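PDB 4KT3: mannosyl-glycoprotein endo-beta-N-acetylglucosamidase-like domain-containing protein from Pseudomonas protegens, which is a type VI secretion effector, a peptidoglycan glycoside hydrolase of the glucosaminidase family that acts on the cell wall and is paired with an immunity protein. Local coordinates for residues Pro50-Leu55 with Glu60-Leu65; Arg130-Pro135 with Ala139-Arg144. All coordinates share one frame; numbering follows the deposited sequence.

Interaction 1. Residues Pro50-Leu55 with Glu60-Leu65; sequences PIADQL and ENLLGL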
ATOM      1  N   PRO A  50      22.537  -5.558  -0.656  1.00 13.10           N
ATOM      2  CA  PRO A  50      23.279  -6.652  -1.308  1.00 14.16           C
ATOM      3  C   PRO A  50      22.415  -7.505  -2.243  1.00 13.66           C
ATOM      4  O   PRO A  50      22.898  -8.025  -3.248  1.00 14.32           O
ATOM      5  CB  PRO A  50      23.822  -7.478  -0.136  1.00 18.34           C
ATOM      6  CG  PRO A  50      23.072  -7.028   1.089  1.00 15.88           C
ATOM      7  CD  PRO A  50      22.529  -5.653   0.815  1.00 14.67           C
ATOM      8  N   ILE A  51      21.134  -7.611  -1.942  1.00 13.46           N
ATOM      9  CA  ILE A  51      20.238  -8.353  -2.808  1.00 13.46           C
ATOM     10  C   ILE A  51      20.045  -7.599  -4.128  1.00 11.16           C
ATOM     11  O   ILE A  51      20.119  -8.186  -5.207  1.00 13.30           O
ATOM     12  CB  ILE A  51      18.909  -8.614  -2.100  1.00 16.18           C
ATOM     13  CG1 ILE A  51      19.188  -9.392  -0.803  1.00 21.00           C
ATOM     14  CG2 ILE A  51      17.961  -9.381  -3.006  1.00 17.81           C
ATOM     15  CD1 ILE A  51      18.036  -9.447   0.143  1.00 22.10           C
ATOM     16  N   ALA A  52      19.817  -6.296  -4.044  1.00 10.90           N
ATOM     17  CA  ALA A  52      19.739  -5.470  -5.231  1.00 11.86           C
ATOM     18  C   ALA A  52      21.037  -5.560  -6.038  1.00 13.06           C
ATOM     19  O   ALA A  52      20.990  -5.675  -7.262  1.00 14.15           O
ATOM     20  CB  ALA A  52      19.443  -4.029  -4.852  1.00 14.00           C
ATOM     21  N   ASP A  53      22.184  -5.514  -5.365  1.00 13.24           N
ATOM     22  CA  ASP A  53      23.476  -5.623  -6.055  1.00 13.58           C
ATOM     23  C   ASP A  53      23.553  -6.935  -6.827  1.00 14.23           C
ATOM     24  O   ASP A  53      23.986  -6.966  -7.994  1.00 16.13           O
ATOM     25  CB  ASP A  53      24.653  -5.561  -5.079  1.00 16.39           C
ATOM     26  CG  ASP A  53      24.845  -4.188  -4.449  1.00 19.06           C
ATOM     27  OD1 ASP A  53      24.290  -3.184  -4.955  1.00 20.96           O
ATOM     28  OD2 ASP A  53      25.597  -4.124  -3.446  1.00 23.22           O
ATOM     29  N   GLN A  54      23.141  -8.024  -6.177  1.00 14.60           N
ATOM     30  CA  GLN A  54      23.210  -9.351  -6.805  1.00 16.04           C
ATOM     31  C   GLN A  54      22.339  -9.418  -8.063  1.00 15.11           C
ATOM     32  O   GLN A  54      22.633 -10.173  -9.001  1.00 20.40           O
ATOM     33  CB  GLN A  54      22.766 -10.422  -5.808  1.00 19.68           C
ATOM     34  N   LEU A  55      21.283  -8.614  -8.099  1.00 13.26           N
ATOM     35  CA  LEU A  55      20.355  -8.592  -9.225  1.00 16.11           C
ATOM     36  C   LEU A  55      20.636  -7.450 -10.206  1.00 12.95           C
ATOM     37  O   LEU A  55      19.847  -7.216 -11.124  1.00 13.73           O
ATOM     38  CB  LEU A  55      18.923  -8.452  -8.703  1.00 16.09           C
ATOM     39  CG  LEU A  55      18.396  -9.609  -7.851  1.00 16.21           C
ATOM     40  CD1 LEU A  55      16.966  -9.364  -7.431  1.00 18.47           C
ATOM     41  CD2 LEU A  55      18.522 -10.926  -8.604  1.00 20.87           C
ATOM     42  N   GLU A  60      16.519   1.063  -4.553  1.00 10.40           N
ATOM     43  CA  GLU A  60      15.161   1.592  -4.477  1.00 12.33           C
ATOM     44  C   GLU A  60      14.159   0.792  -5.303  1.00 12.25           C
ATOM     45  O   GLU A  60      12.960   0.826  -5.021  1.00 12.22           O
ATOM     46  CB  GLU A  60      15.114   3.066  -4.900  1.00 12.12           C
ATOM     47  CG  GLU A  60      15.566   3.367  -6.328  1.00 13.04           C
ATOM     48  CD  GLU A  60      17.043   3.761  -6.435  1.00 12.22           C
ATOM     49  OE1 GLU A  60      17.868   3.300  -5.608  1.00 14.05           O
ATOM     50  OE2 GLU A  60      17.367   4.524  -7.371  1.00 15.52           O
ATOM     51  N   ASN A  61      14.624   0.086  -6.321  1.00 11.13           N
ATOM     52  CA  ASN A  61      13.695  -0.728  -7.112  1.00 11.55           C
ATOM     53  C   ASN A  61      13.162  -1.884  -6.261  1.00 10.89           C
ATOM     54  O   ASN A  61      11.949  -2.173  -6.251  1.00 13.38           O
ATOM     55  CB  ASN A  61      14.355  -1.289  -8.362  1.00 12.01           C
ATOM     56  CG  ASN A  61      14.696  -0.218  -9.392  1.00 12.57           C
ATOM     57  OD1 ASN A  61      14.867   0.955  -9.065  1.00 13.46           O
ATOM     58  ND2 ASN A  61      14.816  -0.631 -10.648  1.00 13.04           N
ATOM     59  N   LEU A  62      14.073  -2.549  -5.559  1.00 11.12           N
ATOM     60  CA  LEU A  62      13.719  -3.665  -4.690  1.00  9.70           C
ATOM     61  C   LEU A  62      12.941  -3.192  -3.457  1.00 10.79           C
ATOM     62  O   LEU A  62      11.921  -3.788  -3.090  1.00 11.27           O
ATOM     63  CB  LEU A  62      14.974  -4.424  -4.264  1.00 11.91           C
ATOM     64  CG  LEU A  62      14.761  -5.700  -3.447  1.00 14.44           C
ATOM     65  CD1 LEU A  62      14.017  -6.759  -4.242  1.00 14.72           C
ATOM     66  CD2 LEU A  62      16.105  -6.231  -2.909  1.00 15.03           C
ATOM     67  N   LEU A  63      13.437  -2.137  -2.813  1.00  9.75           N
ATOM     68  CA  LEU A  63      12.801  -1.609  -1.622  1.00  8.73           C
ATOM     69  C   LEU A  63      11.434  -1.011  -1.964  1.00  9.98           C
ATOM     70  O   LEU A  63      10.483  -1.128  -1.189  1.00 10.02           O
ATOM     71  CB  LEU A  63      13.724  -0.578  -0.971  1.00 10.05           C
ATOM     72  CG  LEU A  63      13.258   0.047   0.350  1.00 10.50           C
ATOM     73  CD1 LEU A  63      12.938  -0.997   1.413  1.00 12.46           C
ATOM     74  CD2 LEU A  63      14.308   1.029   0.887  1.00 11.30           C
ATOM     75  N   GLY A  64      11.340  -0.389  -3.136  1.00  9.78           N
ATOM     76  CA  GLY A  64      10.077   0.139  -3.643  1.00 10.06           C
ATOM     77  C   GLY A  64       9.048  -0.958  -3.844  1.00  9.02           C
ATOM     78  O   GLY A  64       7.869  -0.784  -3.518  1.00  9.39           O
ATOM     79  N   LEU A  65       9.475  -2.087  -4.402  1.00  9.70           N
ATOM     80  CA  LEU A  65       8.577  -3.226  -4.545  1.00  9.99           C
ATOM     81  C   LEU A  65       8.089  -3.689  -3.170  1.00  8.74           C
ATOM     82  O   LEU A  65       6.885  -3.920  -2.992  1.00  9.92           O
ATOM     83  CB  LEU A  65       9.210  -4.371  -5.334  1.00 11.06           C
ATOM     84  CG  LEU A  65       8.311  -5.604  -5.508  1.00 12.14           C
ATOM     85  CD1 LEU A  65       7.001  -5.274  -6.216  1.00 12.03           C
ATOM     86  CD2 LEU A  65       9.072  -6.696  -6.261  1.00 12.90           C
TER
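Ile51 and Ala52 meet Leu62 where two consecutive helices, 35-54 and 59-70, meet across a short link as a helix-loop-helix corner. Both belong to the mostly helical, lysozyme-like fold of the glucosaminidase family. The contact is small, about 135 Å² counting both sides, and wholly apolar.

Leu62 provides one side of it. Its CG stands anti to the backbone N (chi1 -175°). The second torsion (chi2 64°) turns CD1 aside and leaves CD2 anti to CA, extended toward helix 35-54. This single methyl does the touching. It lies 3.7 Å from Ile51 CG2. The branch carbon is nearly as close, with Ile51 CB 3.8 Å from Leu62 CD2. CD2 therefore rests against the root of the Ile51 side chain, at the base of its gamma branch.

Ile51 has the rotamer that allows this. At chi1 -58° its CG1 is anti to the carbonyl carbon, and CG2 takes the position anti to the backbone N. The CG2 methyl is the branch offered to Leu62. The two side chains cross at about a right angle, so they share a methyl contact and do not run alongside each other.

The backbones come closest at Ala52, where Ala52 CA and Leu62 CA are 6.3 Å apart. The Ala52 CB methyl faces the same CD2, though at longer range than Ile51.

Other parts of the fold close over the pair. Ile51 also touches Ala118 and Ala122 of helix 114-129, and Leu62 touches Phe121 of that helix and Phe85 of a loop. Helix 114-129 thus packs on both helices. On the Ala52 side, Leu62 CD2 comes 3.9 Å from the backbone N of Ala52 and 4.4 Å from its CB.

Interaction 2. Residues Arg130-Pro135 with Ala139-Arg144; sequences RGQRDP and AQALVR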
ATOM      1  N   ARG A 130      16.645  -9.098 -13.478  1.00 14.05           N
ATOM      2  CA  ARG A 130      17.987  -8.593 -13.272  1.00 15.15           C
ATOM      3  C   ARG A 130      18.411  -7.599 -14.355  1.00 15.90           C
ATOM      4  O   ARG A 130      18.097  -7.746 -15.536  1.00 15.96           O
ATOM      5  CB  ARG A 130      18.994  -9.720 -13.079  1.00 23.91           C
ATOM      6  CG  ARG A 130      19.189 -10.610 -14.243  1.00 22.49           C
ATOM      7  CD  ARG A 130      20.424 -11.527 -14.056  1.00 29.90           C
ATOM      8  NE  ARG A 130      21.608 -10.728 -13.805  1.00 26.46           N
ATOM      9  CZ  ARG A 130      22.188 -10.555 -12.613  1.00 32.10           C
ATOM     10  NH1 ARG A 130      23.255  -9.771 -12.518  1.00 34.98           N
ATOM     11  NH2 ARG A 130      21.744 -11.169 -11.524  1.00 30.24           N
ATOM     12  N   GLY A 131      19.097  -6.557 -13.907  1.00 14.56           N
ATOM     13  CA  GLY A 131      19.600  -5.510 -14.773  1.00 15.87           C
ATOM     14  C   GLY A 131      18.551  -4.535 -15.270  1.00 14.26           C
ATOM     15  O   GLY A 131      18.865  -3.665 -16.078  1.00 19.15           O
ATOM     16  N   GLN A 132      17.307  -4.684 -14.818  1.00 15.96           N
ATOM     17  CA  GLN A 132      16.244  -3.791 -15.267  1.00 14.66           C
ATOM     18  C   GLN A 132      16.236  -2.593 -14.318  1.00 14.37           C
ATOM     19  O   GLN A 132      15.424  -2.521 -13.392  1.00 16.32           O
ATOM     20  CB  GLN A 132      14.899  -4.510 -15.257  1.00 17.97           C
ATOM     21  CG  GLN A 132      14.886  -5.766 -16.097  1.00 18.17           C
ATOM     22  CD  GLN A 132      14.880  -5.494 -17.585  1.00 24.98           C
ATOM     23  OE1 GLN A 132      14.667  -4.370 -18.031  1.00 27.53           O
ATOM     24  NE2 GLN A 132      15.099  -6.537 -18.363  1.00 30.53           N
ATOM     25  N   ARG A 133      17.161  -1.667 -14.548  1.00 15.35           N
ATOM     26  CA  ARG A 133      17.443  -0.619 -13.575  1.00 14.28           C
ATOM     27  C   ARG A 133      16.449   0.529 -13.655  1.00 15.72           C
ATOM     28  O   ARG A 133      16.065   1.106 -12.635  1.00 16.45           O
ATOM     29  CB  ARG A 133      18.883  -0.111 -13.749  1.00 16.93           C
ATOM     30  CG  ARG A 133      19.925  -1.218 -13.612  1.00 17.43           C
ATOM     31  CD  ARG A 133      21.359  -0.670 -13.663  1.00 19.36           C
ATOM     32  NE  ARG A 133      21.640   0.238 -12.545  1.00 18.73           N
ATOM     33  CZ  ARG A 133      22.021  -0.144 -11.326  1.00 17.62           C
ATOM     34  NH1 ARG A 133      22.192  -1.422 -11.031  1.00 19.84           N
ATOM     35  NH2 ARG A 133      22.254   0.765 -10.390  1.00 20.12           N
ATOM     36  N   ASP A 134      16.038   0.878 -14.868  1.00 14.07           N
ATOM     37  CA  ASP A 134      15.009   1.895 -15.045  1.00 15.67           C
ATOM     38  C   ASP A 134      13.734   1.414 -14.369  1.00 14.20           C
ATOM     39  O   ASP A 134      13.325   0.280 -14.560  1.00 16.99           O
ATOM     40  CB  ASP A 134      14.754   2.146 -16.527  1.00 20.16           C
ATOM     41  CG  ASP A 134      13.622   3.114 -16.764  1.00 22.94           C
ATOM     42  OD1 ASP A 134      13.835   4.336 -16.595  1.00 25.76           O
ATOM     43  OD2 ASP A 134      12.520   2.649 -17.134  1.00 24.02           O
ATOM     44  N   PRO A 135      13.103   2.275 -13.552  1.00 15.66           N
ATOM     45  CA  PRO A 135      11.916   1.835 -12.804  1.00 14.07           C
ATOM     46  C   PRO A 135      10.763   1.315 -13.676  1.00 12.52           C
ATOM     47  O   PRO A 135      10.104   0.343 -13.283  1.00 15.21           O
ATOM     48  CB  PRO A 135      11.511   3.099 -12.044  1.00 15.82           C
ATOM     49  CG  PRO A 135      12.811   3.785 -11.791  1.00 16.11           C
ATOM     50  CD  PRO A 135      13.606   3.570 -13.059  1.00 17.34           C
ATOM     51  N   ALA A 139       9.288  -2.568 -13.646  1.00 15.14           N
ATOM     52  CA  ALA A 139       7.897  -2.948 -13.449  1.00 14.89           C
ATOM     53  C   ALA A 139       7.417  -3.811 -14.617  1.00 16.01           C
ATOM     54  O   ALA A 139       6.702  -4.795 -14.432  1.00 15.15           O
ATOM     55  CB  ALA A 139       7.034  -1.713 -13.311  1.00 18.26           C
ATOM     56  N   GLN A 140       7.827  -3.453 -15.828  1.00 18.44           N
ATOM     57  CA  GLN A 140       7.435  -4.234 -16.999  1.00 19.49           C
ATOM     58  C   GLN A 140       7.999  -5.659 -16.955  1.00 17.21           C
ATOM     59  O   GLN A 140       7.322  -6.611 -17.330  1.00 18.66           O
ATOM     60  CB  GLN A 140       7.844  -3.507 -18.281  1.00 23.66           C
ATOM     61  CG  GLN A 140       7.042  -2.217 -18.513  1.00 26.04           C
ATOM     62  CD  GLN A 140       7.773  -1.204 -19.382  1.00 30.06           C
ATOM     63  OE1 GLN A 140       8.918  -1.423 -19.788  1.00 32.11           O
ATOM     64  NE2 GLN A 140       7.115  -0.079 -19.655  1.00 36.11           N
ATOM     65  N   ALA A 141       9.222  -5.813 -16.462  1.00 16.10           N
ATOM     66  CA  ALA A 141       9.825  -7.133 -16.340  1.00 18.86           C
ATOM     67  C   ALA A 141       9.100  -7.952 -15.274  1.00 15.20           C
ATOM     68  O   ALA A 141       8.974  -9.175 -15.390  1.00 17.75           O
ATOM     69  CB  ALA A 141      11.309  -7.012 -16.006  1.00 18.53           C
ATOM     70  N   LEU A 142       8.630  -7.269 -14.235  1.00 16.99           N
ATOM     71  CA  LEU A 142       7.882  -7.905 -13.167  1.00 18.36           C
ATOM     72  C   LEU A 142       6.638  -8.572 -13.742  1.00 20.66           C
ATOM     73  O   LEU A 142       6.309  -9.716 -13.415  1.00 22.98           O
ATOM     74  CB  LEU A 142       7.475  -6.845 -12.136  1.00 23.60           C
ATOM     75  CG  LEU A 142       7.547  -7.171 -10.660  1.00 30.11           C
ATOM     76  CD1 LEU A 142       8.812  -7.917 -10.295  1.00 17.25           C
ATOM     77  CD2 LEU A 142       7.447  -5.863  -9.893  1.00 23.11           C
ATOM     78  N   VAL A 143       5.944  -7.853 -14.610  1.00 21.96           N
ATOM     79  CA  VAL A 143       4.767  -8.403 -15.273  1.00 23.94           C
ATOM     80  C   VAL A 143       5.107  -9.550 -16.226  1.00 23.04           C
ATOM     81  O   VAL A 143       4.404 -10.557 -16.267  1.00 26.38           O
ATOM     82  CB  VAL A 143       4.015  -7.315 -16.046  1.00 24.61           C
ATOM     83  CG1 VAL A 143       2.923  -7.927 -16.894  1.00 27.42           C
ATOM     84  CG2 VAL A 143       3.434  -6.306 -15.067  1.00 25.69           C
ATOM     85  N   ARG A 144       6.171  -9.396 -16.999  1.00 25.33           N
ATOM     86  CA  ARG A 144       6.574 -10.439 -17.940  1.00 23.60           C
ATOM     87  C   ARG A 144       6.902 -11.743 -17.222  1.00 26.77           C
ATOM     88  O   ARG A 144       6.635 -12.837 -17.737  1.00 28.69           O
ATOM     89  CB  ARG A 144       7.789  -9.981 -18.747  1.00 26.09           C
ATOM     90  CG  ARG A 144       7.432  -9.277 -20.041  1.00 32.60           C
ATOM     91  CD  ARG A 144       8.584  -9.274 -21.036  1.00 34.62           C
ATOM     92  NE  ARG A 144       9.842  -8.877 -20.415  1.00 35.37           N
ATOM     93  CZ  ARG A 144      10.187  -7.623 -20.121  1.00 34.49           C
ATOM     94  NH1 ARG A 144       9.375  -6.608 -20.391  1.00 36.99           N
ATOM     95  NH2 ARG A 144      11.358  -7.386 -19.556  1.00 34.67           N
TER
HETATM   96  O   HOH W   1      11.762  -4.671 -18.979  1.00 23.72           O
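Gln132 reaches Ala141 and Arg144 from the loop between helices 114-129 and 135-144, and Pro135 bonds to Ala139 inside the second helix. The contact combines apolar, polar and backbone interactions.

The apolar part is the stem of Gln132 against Ala141. Gln132 CG lies 3.8 Å from Ala141 CB, and the amide carbon CD follows at 4.2 Å from the same methyl. The Gln132 chain bends at chi2 (-73°). The bend lays its middle on the alanine and turns the amide toward Arg144.

The polar part is indirect. The Gln132 amide and Arg144 guanidinium planes are 66° apart. Gln132 NE2 sits at the guanidinium edge, 4.0 Å from Arg144 NH2; both nitrogens are donors. A water bridges the groups instead. It accepts from Arg144 NH2 at 2.8 Å, lying in the guanidinium plane at its edge. It also donates to Gln132 OE1 at 3.1 Å, a weak bond. The Arg144 chain bends at chi3 and folds back over its own helix, so that Ala141 CA lies 3.5 Å above one guanidinium face, offset toward the rim.

The backbone part is one bond of the helix's first turn. Ala139 N donates to Pro135 O at 3.0 Å with an N-H...O angle of 161°. Ala139 and Pro135 also rest on Ala161 and Ala165 of helix 160-174.

An inverse gamma turn centred on Gln132, closed by a weak bond from Arg133 N to Gly131 O, precedes the helix. Asp134 then occupies the N-cap position, and its OD2 accepts from the backbone N of Ala137. The whole is a helix-loop-helix connection in which a turn residue packs back on the helix that follows, and that helix opens with an aspartate N-cap.

Interaction 1 comes first along the chain and closes before interaction 2 opens; their centres are about 11 Å apart. Interaction 1 pairs helices 35-54 and 59-70. Interaction 2 joins the loop after helix 114-129 to helix 135-144. The two touch directly. Arg130 NH2 probably bonds to Gln54 O, and Asn61 ND2 probably bonds to Arg133 O. Leu55 and Gly131 add a backbone bond. The loop of interaction 2 therefore lies along the corner of interaction 1, bonded to the end of helix 35-54 and to the first turn of helix 59-70. Phe121 of helix 114-129 touches Leu62 and also Leu142 of helix 135-144, so both contacts border the same helical core.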